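Local coordinates for protein rubber oxygenase (Streptomyces sp., PDB 5O1L) that cleaves the double bonds of poly(cis-1,4-isoprene) rubber oxidatively with molecular oxygen, using one non-covalently bound b-type heme and releasing oligo-isoprenoids with keto and aldehyde ends, at residues K80-N85 / M187-V192; P73-L78 / I398-V403; G246-T251 / F361-I366; I128-L133 / T236-K241; P292-T297 / G333-M338. One frame throughout, in Å; residues are numbered along the deposited sequence.

Contact 1: residues K80-N85 / M187-V192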
# COMPACT_ATOMS: atom_id res chain seq x y z
N LYS A 80 7.85 1.68 21.02
CA LYS A 80 6.52 1.24 21.37
C LYS A 80 5.75 2.36 22.01
O LYS A 80 4.56 2.41 21.88
CB LYS A 80 6.57 0.04 22.34
CG LYS A 80 5.56 -1.06 22.10
CD LYS A 80 5.95 -2.31 22.88
CE LYS A 80 5.75 -2.09 24.38
NZ LYS A 80 5.49 -3.35 25.15
N GLN A 81 6.44 3.26 22.70
CA GLN A 81 5.85 4.38 23.39
C GLN A 81 5.53 5.59 22.50
O GLN A 81 4.88 6.48 22.94
CB GLN A 81 6.81 4.89 24.50
CG GLN A 81 7.16 3.83 25.55
CD GLN A 81 8.16 4.39 26.57
OE1 GLN A 81 9.36 4.54 26.29
NE2 GLN A 81 7.69 4.66 27.79
N TRP A 82 5.99 5.58 21.27
CA TRP A 82 5.81 6.70 20.33
C TRP A 82 4.65 6.36 19.40
O TRP A 82 4.80 5.52 18.58
CB TRP A 82 7.13 6.94 19.56
CG TRP A 82 7.06 8.20 18.72
CD1 TRP A 82 6.67 9.43 19.16
CD2 TRP A 82 7.37 8.34 17.32
NE1 TRP A 82 6.71 10.34 18.13
CE2 TRP A 82 7.13 9.70 16.98
CE3 TRP A 82 7.87 7.50 16.37
CZ2 TRP A 82 7.36 10.19 15.72
CZ3 TRP A 82 8.06 7.98 15.09
CH2 TRP A 82 7.81 9.32 14.77
N THR A 83 3.49 6.91 19.65
CA THR A 83 2.25 6.46 19.02
C THR A 83 1.45 7.55 18.35
O THR A 83 0.60 7.20 17.57
CB THR A 83 1.34 5.74 19.99
OG1 THR A 83 0.87 6.67 20.96
CG2 THR A 83 2.07 4.61 20.67
N ARG A 84 1.73 8.81 18.57
CA ARG A 84 0.89 9.86 18.01
C ARG A 84 1.75 10.92 17.36
O ARG A 84 2.90 11.19 17.71
CB ARG A 84 0.10 10.61 19.12
CG ARG A 84 -1.06 10.00 19.86
CD ARG A 84 -1.54 11.05 20.90
NE ARG A 84 -1.87 12.36 20.31
CZ ARG A 84 -2.70 13.24 20.88
NH1 ARG A 84 -3.15 13.00 22.12
NH2 ARG A 84 -2.95 14.40 20.29
N ASN A 85 1.19 11.54 16.30
CA ASN A 85 1.90 12.48 15.48
C ASN A 85 2.50 13.69 16.23
O ASN A 85 3.52 14.15 15.84
CB ASN A 85 0.95 13.02 14.38
CG ASN A 85 0.62 12.01 13.30
OD1 ASN A 85 1.27 11.01 13.10
ND2 ASN A 85 -0.44 12.34 12.55
N MET A 187 -0.26 8.72 11.20
CA MET A 187 0.42 8.34 9.99
C MET A 187 1.82 8.81 9.91
O MET A 187 2.65 8.16 9.22
CB MET A 187 -0.39 8.73 8.71
CG MET A 187 0.12 8.19 7.40
SD MET A 187 0.07 6.38 7.38
CE MET A 187 1.64 6.02 6.64
N ILE A 188 2.20 9.91 10.55
CA ILE A 188 3.62 10.26 10.54
C ILE A 188 4.45 9.22 11.30
O ILE A 188 5.48 8.79 10.82
CB ILE A 188 3.82 11.62 11.16
CG1 ILE A 188 3.09 12.69 10.32
CG2 ILE A 188 5.34 11.90 11.28
CD1 ILE A 188 3.06 14.06 10.93
N VAL A 189 3.94 8.82 12.44
CA VAL A 189 4.54 7.73 13.22
C VAL A 189 4.68 6.47 12.39
O VAL A 189 5.79 5.93 12.29
CB VAL A 189 3.77 7.49 14.49
CG1 VAL A 189 4.35 6.35 15.26
CG2 VAL A 189 3.70 8.78 15.30
N THR A 190 3.59 6.05 11.73
CA THR A 190 3.61 4.84 10.93
C THR A 190 4.58 4.99 9.79
O THR A 190 5.32 4.08 9.48
CB THR A 190 2.20 4.59 10.38
OG1 THR A 190 1.41 4.27 11.53
CG2 THR A 190 2.19 3.43 9.36
N ALA A 191 4.57 6.15 9.11
CA ALA A 191 5.49 6.34 8.00
C ALA A 191 6.95 6.29 8.41
O ALA A 191 7.79 5.67 7.72
CB ALA A 191 5.23 7.66 7.30
N VAL A 192 7.31 6.94 9.49
CA VAL A 192 8.67 6.97 9.95
C VAL A 192 9.11 5.53 10.41
O VAL A 192 10.19 5.07 10.03
CB VAL A 192 8.89 7.98 11.06
CG1 VAL A 192 10.26 7.79 11.69
CG2 VAL A 192 8.70 9.38 10.57

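Contact 2: residues P73-L78 / I398-V403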
# COMPACT_ATOMS: atom_id res chain seq x y z
N PRO A 73 16.47 -4.49 20.24
CA PRO A 73 15.43 -4.77 21.27
C PRO A 73 15.07 -3.51 22.13
O PRO A 73 13.88 -3.25 22.35
CB PRO A 73 16.11 -5.89 22.11
CG PRO A 73 17.01 -6.57 21.14
CD PRO A 73 17.57 -5.48 20.25
N ALA A 74 16.06 -2.74 22.50
CA ALA A 74 15.85 -1.51 23.25
C ALA A 74 15.12 -0.46 22.44
O ALA A 74 14.17 0.11 22.91
CB ALA A 74 17.15 -0.95 23.77
N VAL A 75 15.58 -0.25 21.22
CA VAL A 75 14.88 0.64 20.31
C VAL A 75 13.45 0.23 20.12
O VAL A 75 12.57 1.08 20.18
CB VAL A 75 15.61 0.76 18.94
CG1 VAL A 75 14.72 1.52 17.93
CG2 VAL A 75 16.88 1.51 19.08
N ASN A 76 13.14 -1.04 19.93
CA ASN A 76 11.72 -1.41 19.80
C ASN A 76 10.94 -1.07 21.03
O ASN A 76 9.83 -0.63 20.97
CB ASN A 76 11.54 -2.84 19.38
CG ASN A 76 11.83 -3.06 17.90
OD1 ASN A 76 11.76 -2.09 17.08
ND2 ASN A 76 12.18 -4.28 17.54
N ALA A 77 11.53 -1.34 22.20
CA ALA A 77 10.82 -1.04 23.43
C ALA A 77 10.60 0.47 23.65
O ALA A 77 9.60 0.85 24.17
CB ALA A 77 11.61 -1.64 24.60
N LEU A 78 11.55 1.29 23.23
CA LEU A 78 11.38 2.76 23.28
C LEU A 78 10.34 3.22 22.30
O LEU A 78 9.43 3.97 22.63
CB LEU A 78 12.69 3.43 23.00
CG LEU A 78 13.69 3.33 24.12
CD1 LEU A 78 15.08 3.63 23.59
CD2 LEU A 78 13.22 4.27 25.25
N ILE A 398 4.70 -1.22 15.17
CA ILE A 398 5.59 -1.63 14.09
C ILE A 398 6.97 -1.75 14.69
O ILE A 398 7.55 -0.75 15.16
CB ILE A 398 5.56 -0.60 12.96
CG1 ILE A 398 4.18 -0.54 12.35
CG2 ILE A 398 6.64 -0.88 11.91
CD1 ILE A 398 4.05 0.56 11.29
N ASP A 399 7.51 -2.96 14.66
CA ASP A 399 8.85 -3.23 15.23
C ASP A 399 9.89 -3.34 14.14
O ASP A 399 9.61 -3.87 13.09
CB ASP A 399 8.84 -4.54 15.99
CG ASP A 399 8.09 -4.45 17.35
OD1 ASP A 399 8.02 -3.36 18.04
OD2 ASP A 399 7.61 -5.52 17.77
N ILE A 400 11.08 -2.92 14.44
CA ILE A 400 12.23 -3.09 13.56
C ILE A 400 12.63 -4.54 13.62
O ILE A 400 12.73 -5.09 14.72
CB ILE A 400 13.41 -2.22 14.00
CG1 ILE A 400 13.03 -0.75 14.02
CG2 ILE A 400 14.66 -2.46 13.12
CD1 ILE A 400 14.08 0.14 14.59
N PRO A 401 12.85 -5.21 12.49
CA PRO A 401 13.35 -6.59 12.55
C PRO A 401 14.84 -6.62 12.91
O PRO A 401 15.57 -5.66 12.71
CB PRO A 401 13.21 -7.09 11.12
CG PRO A 401 13.17 -5.84 10.28
CD PRO A 401 12.53 -4.76 11.10
N ASP A 402 15.34 -7.76 13.33
CA ASP A 402 16.78 -7.89 13.59
C ASP A 402 17.32 -9.19 12.94
O ASP A 402 16.64 -9.80 12.08
CB ASP A 402 16.88 -7.90 15.13
CG ASP A 402 18.28 -7.57 15.65
OD1 ASP A 402 19.20 -7.33 14.84
OD2 ASP A 402 18.43 -7.60 16.90
N VAL A 403 18.52 -9.63 13.32
CA VAL A 403 19.04 -11.01 13.06
C VAL A 403 19.54 -11.18 11.64
O VAL A 403 20.73 -11.44 11.43
CB VAL A 403 18.10 -12.20 13.48
CG1 VAL A 403 17.47 -11.95 14.84
CG2 VAL A 403 17.05 -12.58 12.42
O HOH W 1 8.28 -0.91 18.77

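Contact 3: residues G246-T251 / F361-I366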
# COMPACT_ATOMS: atom_id res chain seq x y z
N GLY A 246 -18.21 3.71 -11.19
CA GLY A 246 -19.16 4.79 -11.05
C GLY A 246 -19.29 5.35 -9.69
O GLY A 246 -20.23 6.07 -9.36
N VAL A 247 -18.29 5.14 -8.85
CA VAL A 247 -18.27 5.91 -7.65
C VAL A 247 -18.18 7.40 -8.01
O VAL A 247 -17.41 7.75 -8.96
CB VAL A 247 -17.05 5.46 -6.76
CG1 VAL A 247 -16.92 6.35 -5.53
CG2 VAL A 247 -17.14 3.99 -6.44
N ARG A 248 -18.88 8.25 -7.26
CA ARG A 248 -18.83 9.69 -7.55
C ARG A 248 -17.56 10.29 -6.98
O ARG A 248 -17.36 10.39 -5.78
CB ARG A 248 -20.09 10.40 -7.08
CG ARG A 248 -21.36 9.89 -7.78
CD ARG A 248 -21.35 9.59 -9.33
NE ARG A 248 -21.58 10.85 -10.05
CZ ARG A 248 -21.37 11.07 -11.35
NH1 ARG A 248 -21.56 12.30 -11.86
NH2 ARG A 248 -20.95 10.09 -12.16
N VAL A 249 -16.61 10.53 -7.88
CA VAL A 249 -15.32 11.11 -7.56
C VAL A 249 -15.22 12.44 -8.30
O VAL A 249 -14.81 12.41 -9.48
CB VAL A 249 -14.17 10.18 -7.88
CG1 VAL A 249 -12.87 10.81 -7.31
CG2 VAL A 249 -14.36 8.80 -7.28
N ASN A 250 -15.52 13.52 -7.58
CA ASN A 250 -15.39 14.80 -8.20
C ASN A 250 -13.91 15.19 -8.27
O ASN A 250 -13.03 14.55 -7.64
CB ASN A 250 -16.26 15.81 -7.56
CG ASN A 250 -15.92 16.10 -6.10
OD1 ASN A 250 -14.76 16.08 -5.69
ND2 ASN A 250 -16.92 16.47 -5.28
N THR A 251 -13.60 16.19 -9.06
CA THR A 251 -12.22 16.53 -9.31
C THR A 251 -11.49 16.91 -8.03
O THR A 251 -10.31 16.53 -7.83
CB THR A 251 -12.14 17.70 -10.27
OG1 THR A 251 -12.98 18.81 -9.83
CG2 THR A 251 -12.54 17.16 -11.65
N PHE A 361 -26.88 3.16 -6.66
CA PHE A 361 -27.87 3.30 -5.58
C PHE A 361 -27.21 3.95 -4.34
O PHE A 361 -27.76 4.85 -3.72
CB PHE A 361 -28.42 1.92 -5.21
CG PHE A 361 -29.31 1.93 -4.02
CD1 PHE A 361 -30.49 2.61 -4.08
CD2 PHE A 361 -28.94 1.24 -2.88
CE1 PHE A 361 -31.32 2.66 -2.97
CE2 PHE A 361 -29.80 1.22 -1.78
CZ PHE A 361 -30.92 1.97 -1.82
N ARG A 362 -26.03 3.44 -3.95
CA ARG A 362 -25.37 4.01 -2.76
C ARG A 362 -24.92 5.46 -2.93
O ARG A 362 -24.87 6.19 -1.97
CB ARG A 362 -24.20 3.14 -2.36
CG ARG A 362 -24.59 1.73 -1.91
CD ARG A 362 -25.51 1.77 -0.78
NE ARG A 362 -25.79 0.38 -0.34
CZ ARG A 362 -26.74 0.11 0.54
NH1 ARG A 362 -27.43 1.08 1.08
NH2 ARG A 362 -26.89 -1.13 0.90
N GLU A 363 -24.66 5.81 -4.18
CA GLU A 363 -24.39 7.20 -4.55
C GLU A 363 -25.58 8.08 -4.68
O GLU A 363 -25.43 9.26 -4.99
CB GLU A 363 -23.58 7.19 -5.90
CG GLU A 363 -22.21 6.64 -5.65
CD GLU A 363 -21.37 7.66 -4.87
OE1 GLU A 363 -21.88 8.72 -4.34
OE2 GLU A 363 -20.17 7.50 -4.83
N GLY A 364 -26.77 7.54 -4.48
CA GLY A 364 -27.98 8.33 -4.49
C GLY A 364 -28.47 8.68 -5.89
O GLY A 364 -29.31 9.58 -6.01
N LEU A 365 -28.07 7.94 -6.91
CA LEU A 365 -28.39 8.29 -8.25
C LEU A 365 -29.57 7.57 -8.84
O LEU A 365 -30.11 8.04 -9.87
CB LEU A 365 -27.17 7.97 -9.17
CG LEU A 365 -25.90 8.71 -8.81
CD1 LEU A 365 -24.76 8.16 -9.69
CD2 LEU A 365 -26.09 10.17 -8.96
N ILE A 366 -29.92 6.41 -8.32
CA ILE A 366 -31.04 5.63 -8.81
C ILE A 366 -31.85 5.11 -7.68
O ILE A 366 -31.35 4.92 -6.56
CB ILE A 366 -30.60 4.45 -9.74
CG1 ILE A 366 -29.73 3.41 -8.97
CG2 ILE A 366 -29.85 4.97 -10.95
CD1 ILE A 366 -29.41 2.18 -9.70

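Contact 4: residues I128-L133 / T236-K241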
# COMPACT_ATOMS: atom_id res chain seq x y z
N ILE A 128 -16.25 1.68 2.01
CA ILE A 128 -16.45 0.28 1.58
C ILE A 128 -15.66 -0.02 0.30
O ILE A 128 -15.04 -1.09 0.14
CB ILE A 128 -17.93 -0.08 1.45
CG1 ILE A 128 -18.07 -1.60 1.24
CG2 ILE A 128 -18.63 0.71 0.43
CD1 ILE A 128 -19.53 -1.99 1.23
N TYR A 129 -15.68 0.95 -0.64
CA TYR A 129 -15.01 0.75 -1.91
C TYR A 129 -13.52 0.81 -1.79
O TYR A 129 -12.81 -0.09 -2.24
CB TYR A 129 -15.48 1.78 -2.97
CG TYR A 129 -16.99 1.83 -3.05
CD1 TYR A 129 -17.68 0.69 -3.41
CD2 TYR A 129 -17.68 3.00 -2.72
CE1 TYR A 129 -19.05 0.66 -3.38
CE2 TYR A 129 -19.05 3.00 -2.73
CZ TYR A 129 -19.72 1.82 -3.09
OH TYR A 129 -21.16 1.67 -3.09
N VAL A 130 -13.01 1.84 -1.10
CA VAL A 130 -11.56 1.94 -0.92
C VAL A 130 -11.01 0.75 -0.13
O VAL A 130 -9.96 0.17 -0.44
CB VAL A 130 -11.23 3.25 -0.27
CG1 VAL A 130 -9.86 3.42 0.04
CG2 VAL A 130 -11.63 4.43 -1.14
N GLY A 131 -11.73 0.40 0.92
CA GLY A 131 -11.25 -0.67 1.80
C GLY A 131 -11.27 -2.00 1.07
O GLY A 131 -10.37 -2.84 1.26
N ALA A 132 -12.29 -2.26 0.27
CA ALA A 132 -12.36 -3.51 -0.47
C ALA A 132 -11.27 -3.55 -1.54
O ALA A 132 -10.65 -4.58 -1.78
CB ALA A 132 -13.72 -3.67 -1.11
N LEU A 133 -11.07 -2.42 -2.18
CA LEU A 133 -10.02 -2.33 -3.19
C LEU A 133 -8.63 -2.49 -2.63
O LEU A 133 -7.83 -3.20 -3.24
CB LEU A 133 -10.14 -1.02 -3.97
CG LEU A 133 -11.34 -0.98 -4.92
CD1 LEU A 133 -11.67 0.37 -5.37
CD2 LEU A 133 -11.09 -1.89 -6.14
N THR A 236 -2.97 4.54 -7.57
CA THR A 236 -3.43 4.70 -8.95
C THR A 236 -4.49 3.64 -9.26
O THR A 236 -5.45 3.93 -10.00
CB THR A 236 -2.23 4.51 -9.90
OG1 THR A 236 -1.20 5.39 -9.36
CG2 THR A 236 -2.53 4.98 -11.25
N PHE A 237 -4.27 2.42 -8.79
CA PHE A 237 -5.25 1.35 -9.00
C PHE A 237 -6.59 1.65 -8.36
O PHE A 237 -7.65 1.53 -9.00
CB PHE A 237 -4.68 0.04 -8.37
CG PHE A 237 -5.69 -1.08 -8.27
CD1 PHE A 237 -6.06 -1.73 -9.35
CD2 PHE A 237 -6.19 -1.42 -7.04
CE1 PHE A 237 -7.00 -2.85 -9.24
CE2 PHE A 237 -7.11 -2.46 -6.89
CZ PHE A 237 -7.47 -3.15 -8.00
N VAL A 238 -6.60 2.07 -7.11
CA VAL A 238 -7.87 2.33 -6.43
C VAL A 238 -8.63 3.40 -7.11
O VAL A 238 -9.86 3.27 -7.28
CB VAL A 238 -7.63 2.62 -4.94
CG1 VAL A 238 -8.88 3.13 -4.24
CG2 VAL A 238 -7.16 1.41 -4.29
N MET A 239 -7.99 4.51 -7.48
CA MET A 239 -8.71 5.60 -8.18
C MET A 239 -9.27 5.08 -9.47
O MET A 239 -10.45 5.42 -9.81
CB MET A 239 -7.81 6.82 -8.36
CG MET A 239 -8.52 7.97 -9.01
SD MET A 239 -10.00 8.53 -8.09
CE MET A 239 -9.28 9.08 -6.54
N ARG A 240 -8.49 4.34 -10.24
CA ARG A 240 -9.00 3.81 -11.51
C ARG A 240 -10.23 2.97 -11.30
O ARG A 240 -11.25 3.12 -12.03
CB ARG A 240 -7.96 3.04 -12.28
CG ARG A 240 -8.46 2.40 -13.57
CD ARG A 240 -7.34 1.68 -14.32
NE ARG A 240 -6.72 0.52 -13.63
CZ ARG A 240 -7.17 -0.72 -13.56
NH1 ARG A 240 -8.32 -1.12 -14.11
NH2 ARG A 240 -6.45 -1.62 -12.90
N LYS A 241 -10.19 2.08 -10.36
CA LYS A 241 -11.34 1.19 -10.15
C LYS A 241 -12.53 1.94 -9.61
O LYS A 241 -13.69 1.66 -10.09
CB LYS A 241 -10.97 0.09 -9.19
CG LYS A 241 -9.97 -0.89 -9.69
CD LYS A 241 -10.27 -1.51 -11.05
CE LYS A 241 -11.63 -2.21 -11.08
NZ LYS A 241 -11.78 -2.91 -12.39

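Contact 5: residues P292-T297 / G333-M338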
# COMPACT_ATOMS: atom_id res chain seq x y z
N PRO A 292 3.58 -4.18 -16.76
CA PRO A 292 4.51 -5.15 -17.36
C PRO A 292 5.31 -6.05 -16.41
O PRO A 292 5.93 -7.02 -16.86
CB PRO A 292 5.50 -4.26 -18.12
CG PRO A 292 4.85 -2.95 -18.23
CD PRO A 292 4.09 -2.80 -16.95
N ILE A 293 5.33 -5.77 -15.12
CA ILE A 293 6.08 -6.58 -14.20
C ILE A 293 5.26 -7.60 -13.47
O ILE A 293 5.86 -8.45 -12.77
CB ILE A 293 7.01 -5.79 -13.24
CG1 ILE A 293 6.27 -4.84 -12.27
CG2 ILE A 293 8.01 -4.98 -14.07
CD1 ILE A 293 5.49 -5.50 -11.20
N LEU A 294 3.93 -7.54 -13.62
CA LEU A 294 3.06 -8.47 -12.91
C LEU A 294 3.33 -9.88 -13.46
O LEU A 294 3.39 -10.08 -14.66
CB LEU A 294 1.57 -8.15 -13.05
CG LEU A 294 1.19 -6.81 -12.39
CD1 LEU A 294 -0.27 -6.53 -12.74
CD2 LEU A 294 1.38 -6.75 -10.91
N ALA A 295 3.57 -10.78 -12.55
CA ALA A 295 3.97 -12.15 -12.91
C ALA A 295 3.68 -13.07 -11.77
O ALA A 295 3.90 -12.76 -10.63
CB ALA A 295 5.43 -12.21 -13.27
N HIS A 296 3.30 -14.32 -12.11
CA HIS A 296 3.24 -15.34 -11.14
C HIS A 296 4.64 -15.73 -10.68
O HIS A 296 5.55 -15.81 -11.50
CB HIS A 296 2.56 -16.57 -11.77
CG HIS A 296 2.43 -17.71 -10.84
ND1 HIS A 296 3.44 -18.64 -10.68
CD2 HIS A 296 1.45 -18.06 -9.97
CE1 HIS A 296 3.06 -19.54 -9.79
NE2 HIS A 296 1.85 -19.23 -9.37
N THR A 297 4.80 -15.99 -9.39
CA THR A 297 6.02 -16.52 -8.86
C THR A 297 5.65 -17.62 -7.87
O THR A 297 4.56 -17.60 -7.31
CB THR A 297 6.86 -15.46 -8.09
OG1 THR A 297 6.07 -14.88 -7.02
CG2 THR A 297 7.38 -14.41 -9.02
N GLY A 333 -9.63 -10.62 -15.56
CA GLY A 333 -9.34 -12.03 -15.74
C GLY A 333 -7.89 -12.35 -16.04
O GLY A 333 -7.42 -13.38 -15.60
N GLU A 334 -7.16 -11.45 -16.67
CA GLU A 334 -5.73 -11.69 -16.95
C GLU A 334 -4.90 -11.73 -15.69
O GLU A 334 -4.14 -12.67 -15.47
CB GLU A 334 -5.12 -10.64 -17.87
CG GLU A 334 -5.63 -10.71 -19.31
CD GLU A 334 -5.21 -9.47 -20.09
OE1 GLU A 334 -6.12 -8.65 -20.41
OE2 GLU A 334 -3.97 -9.32 -20.33
N VAL A 335 -5.10 -10.74 -14.80
CA VAL A 335 -4.39 -10.82 -13.56
C VAL A 335 -4.94 -11.91 -12.66
O VAL A 335 -4.21 -12.55 -11.92
CB VAL A 335 -4.33 -9.43 -12.89
CG1 VAL A 335 -3.79 -9.50 -11.48
CG2 VAL A 335 -3.47 -8.48 -13.75
N GLY A 336 -6.27 -12.11 -12.68
CA GLY A 336 -6.79 -13.17 -11.87
C GLY A 336 -6.22 -14.53 -12.23
O GLY A 336 -5.91 -15.35 -11.36
N ASP A 337 -6.07 -14.73 -13.54
CA ASP A 337 -5.50 -16.02 -14.07
C ASP A 337 -4.06 -16.15 -13.65
O ASP A 337 -3.66 -17.19 -13.19
CB ASP A 337 -5.62 -16.12 -15.59
CG ASP A 337 -7.06 -16.35 -16.06
OD1 ASP A 337 -8.00 -16.62 -15.28
OD2 ASP A 337 -7.29 -16.22 -17.28
N MET A 338 -3.30 -15.05 -13.70
CA MET A 338 -1.90 -15.07 -13.27
C MET A 338 -1.69 -15.45 -11.84
O MET A 338 -0.76 -16.13 -11.50
CB MET A 338 -1.34 -13.70 -13.50
CG MET A 338 0.14 -13.53 -13.35
SD MET A 338 0.37 -11.79 -13.66
CE MET A 338 0.18 -11.58 -15.39

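Contact 1: residues K80-N85 / M187-V192
Val189 lies over one face of the Trp82 indole, while Val192 reaches the same ring at its edge. The evidence for a CH-pi contact is that Val189 CG2 stands 4.0 Å from the centroid of the Trp82 six-membered ring, only 14° off the ring normal. Near the ring plane, Val192 CG1 meets Trp82 CZ3 at 4.1 Å. The indole is swung there by a first torsion that sets CG opposite the backbone N, and its NE1 is bonded to Gln87 O. Met101 of helix 95-104 touches both Trp82 and Val192. The loop after helix 72-79 is thus laid across the first turn of helix 187-204, the helix of the catalytic domain that carries His198, the inferred axial ligand of the heme iron. At this helix start Ile188 N donates to Asn85 OD1 at 2.9 Å, a bent bond (132° at the hydrogen) whose donor is tilted 34° from the carbonyl plane. Asn85 ND2 donates to Ala180 O and Leu182 O, which fixes the rotation of the amide. Between the indole and the Asn85 amide, Val189 CG2 also packs 3.5 Å from Arg84 O.

Contact 2: residues P73-L78 / I398-V403
Two hydrogen bonds join the amide of Asn76 to the backbone of Ile400, one to its N-H and one to its C=O. Ile400 N donates to Asn76 OD1 at 2.8 Å, nearly straight at 162° but tilted from the carbonyl plane. In return, Asn76 ND2 donates to Ile400 O at 3.0 Å and 172°; here the acceptor lies in the amide plane and the donor sits on a carbonyl lone pair. With CG set beside the backbone N (chi1 -76°), the amide leaves helix 72-79 in the direction of the tail. An alanine at Asn76 is likely to leave both the N-H and the C=O of Ile400 without these mates and the tail less firmly held.

Water adds a third link: a single molecule donates to Asn76 O at 2.7 Å and to Asp399 OD1 at 2.6 Å, bridging the helix backbone to the carboxylate.

Apolar contact is confined to Val75 CG1 against Ile400 CD1, 3.7 Å apart. Ile400 also packs on Leu63 of helix 59-68 and on Met196 and Ala200 of helix 187-204, which accounts for its burial.

Such two-way pairing of a side-chain amide with one residue's N-H and C=O imitates a backbone pair; here it ties an N-terminal helix to the extended C-terminal tail, whose Ile398 touches the heme.

Contact 3: residues G246-T251 / F361-I366
Glu363 and Arg248 bury the most surface here, and Leu365 comes next. Glu363 OE2 accepts a bond from Arg248 N at 2.9 Å, straight at 166°, yet the donor comes from above the carboxylate, 66° out of its plane. A bend in the Glu363 chain at chi2 brings the carboxylate against Val247 and Arg248, and OE2 rests 3.5 Å from Val247 CG1. The same oxygen forms a salt bridge with Lys126, so one atom gathers a backbone N-H and a positive charge.

Arg248 contributes methylenes rather than charge: its CG packs 3.7 Å from Glu363 CD. The guanidinium and carboxylate planes are 86° apart, and Arg248 NE stays 6.1 Å from Glu363 OE1, too far for an ion pair. Further along, Arg248 CD meets Leu365 CD1 at 3.7 Å, the two side chains crossing at about a right angle. A glutamine in place of Glu363 would probably weaken the hold on Lys126, leaving that charge without its carboxylate mate.

Both segments leave helices in the same manner. Gly246, after helix 224-244, and Gly364, after helix 345-362, each have positive phi and two bonds back into the last turn. The contact therefore sets side by side, on the surface and away from the heme, two helix C-termini, each closed by a Schellman motif.

Contact 4: residues I128-L133 / T236-K241
Leu133 is the main bump of this interface, fitting a hollow on helix 224-244 formed by Phe237, Val238 and the base of Lys241. Its CB faces Val238 CG2 at 3.9 Å, and its forked end rests on the next turn, Leu133 CD2 lying 3.6 Å from Lys241 CB. CD1 follows at 3.9 Å from the same Lys241 CB, so both methyls fit over the base of the lysine, whose chain crosses the leucine at about a right angle.

Phe237 closes one flank of the hollow. With CG opposite the backbone N (chi1 169°), the ring swings forward until its CE2 lies 4.1 Å from Leu133 CD2. The ring edge, in plane, points at Leu133 O, with CE2 3.8 Å from that oxygen, while Lys241 CG covers one ring face 3.6 Å above the plane. At the other margin Val130 CG2 makes a looser touch with Val238 CG1, 4.3 Å away.

The short helix axes pass 10.0 Å apart with 132° between their directions, and valine and leucine side chains fill the interval. Met242 and Trp245 continue the packing around Leu133.

All five touching residues are buried, and this part of the all-helical catalytic domain is joined mainly by apolar fit, without a hydrogen bond across it. Lys241 offers only its methylenes; its NZ turns away to Gln244 OE1 and Thr330 O, where the charge is probably eased.

Contact 5: residues P292-T297 / G333-M338
Met338 carries most of this contact, laying its thioether along the backbone of the 292-297 loop. Its SD sits 3.5 Å from both Leu294 C and Ala295 N, beside the peptide link between them. CE goes on to Leu294 O at 3.6 Å, and CG lies 3.5 Å from His296 N. An extended start (chi1 -170°, chi2 -179°) carries the sulfur out from the helix, and a bend at chi3 of -74° then turns the methyl along the loop.

Beside the sulfur, Leu294 adds apolar cover: its CD1 meets Val335 CG2 at 3.9 Å, one turn earlier on helix 333-339. At the other end His296 turns a ring edge to the helix, CD2 lying 3.3 Å from Met338 O, which is near the ring plane, a close C-H to oxygen approach.

Further out, the loop is placed by a backbone bond between Ala295 and Ala144, and it ends where Thr297 N-caps helix 298-313 through Gly300 N. The contact thus joins the loop between helices 279-289 and 298-313 to short helix 333-339 within the all-helical catalytic domain.

No hydrogen bond passes between the two segments. The short helix is held against the loop by a thioether, aliphatic carbons and one C-H to oxygen approach, with His296 NE2 engaged weakly by Glu301 and Asp337 OD1 by Arg328 and Lys343, beyond the interface.

In the fold
Contacts 1 and 4 are buried, contact 2 partly so, and contacts 3 and 5 lie at the surface. Contact 4, about 11 Å from the chain centre, is the one helix-to-helix pair and is mainly apolar; the others involve a loop or tail. Contacts 1, 2 and 3 use a side-chain oxygen to grip a backbone N-H; contact 5 does without any cross-segment hydrogen bond. Contacts 1 and 2 touch, Thr190 CG2 lying 3.9 Å from Ile398 CD1, and both lie near the heme. Contact 4 uses helix 224-244 and contact 3 the loop that follows it; they meet where Val247 CG2 packs 3.9 Å from Tyr129 CD2. Contact 5 stands across the chain centre from contact 1.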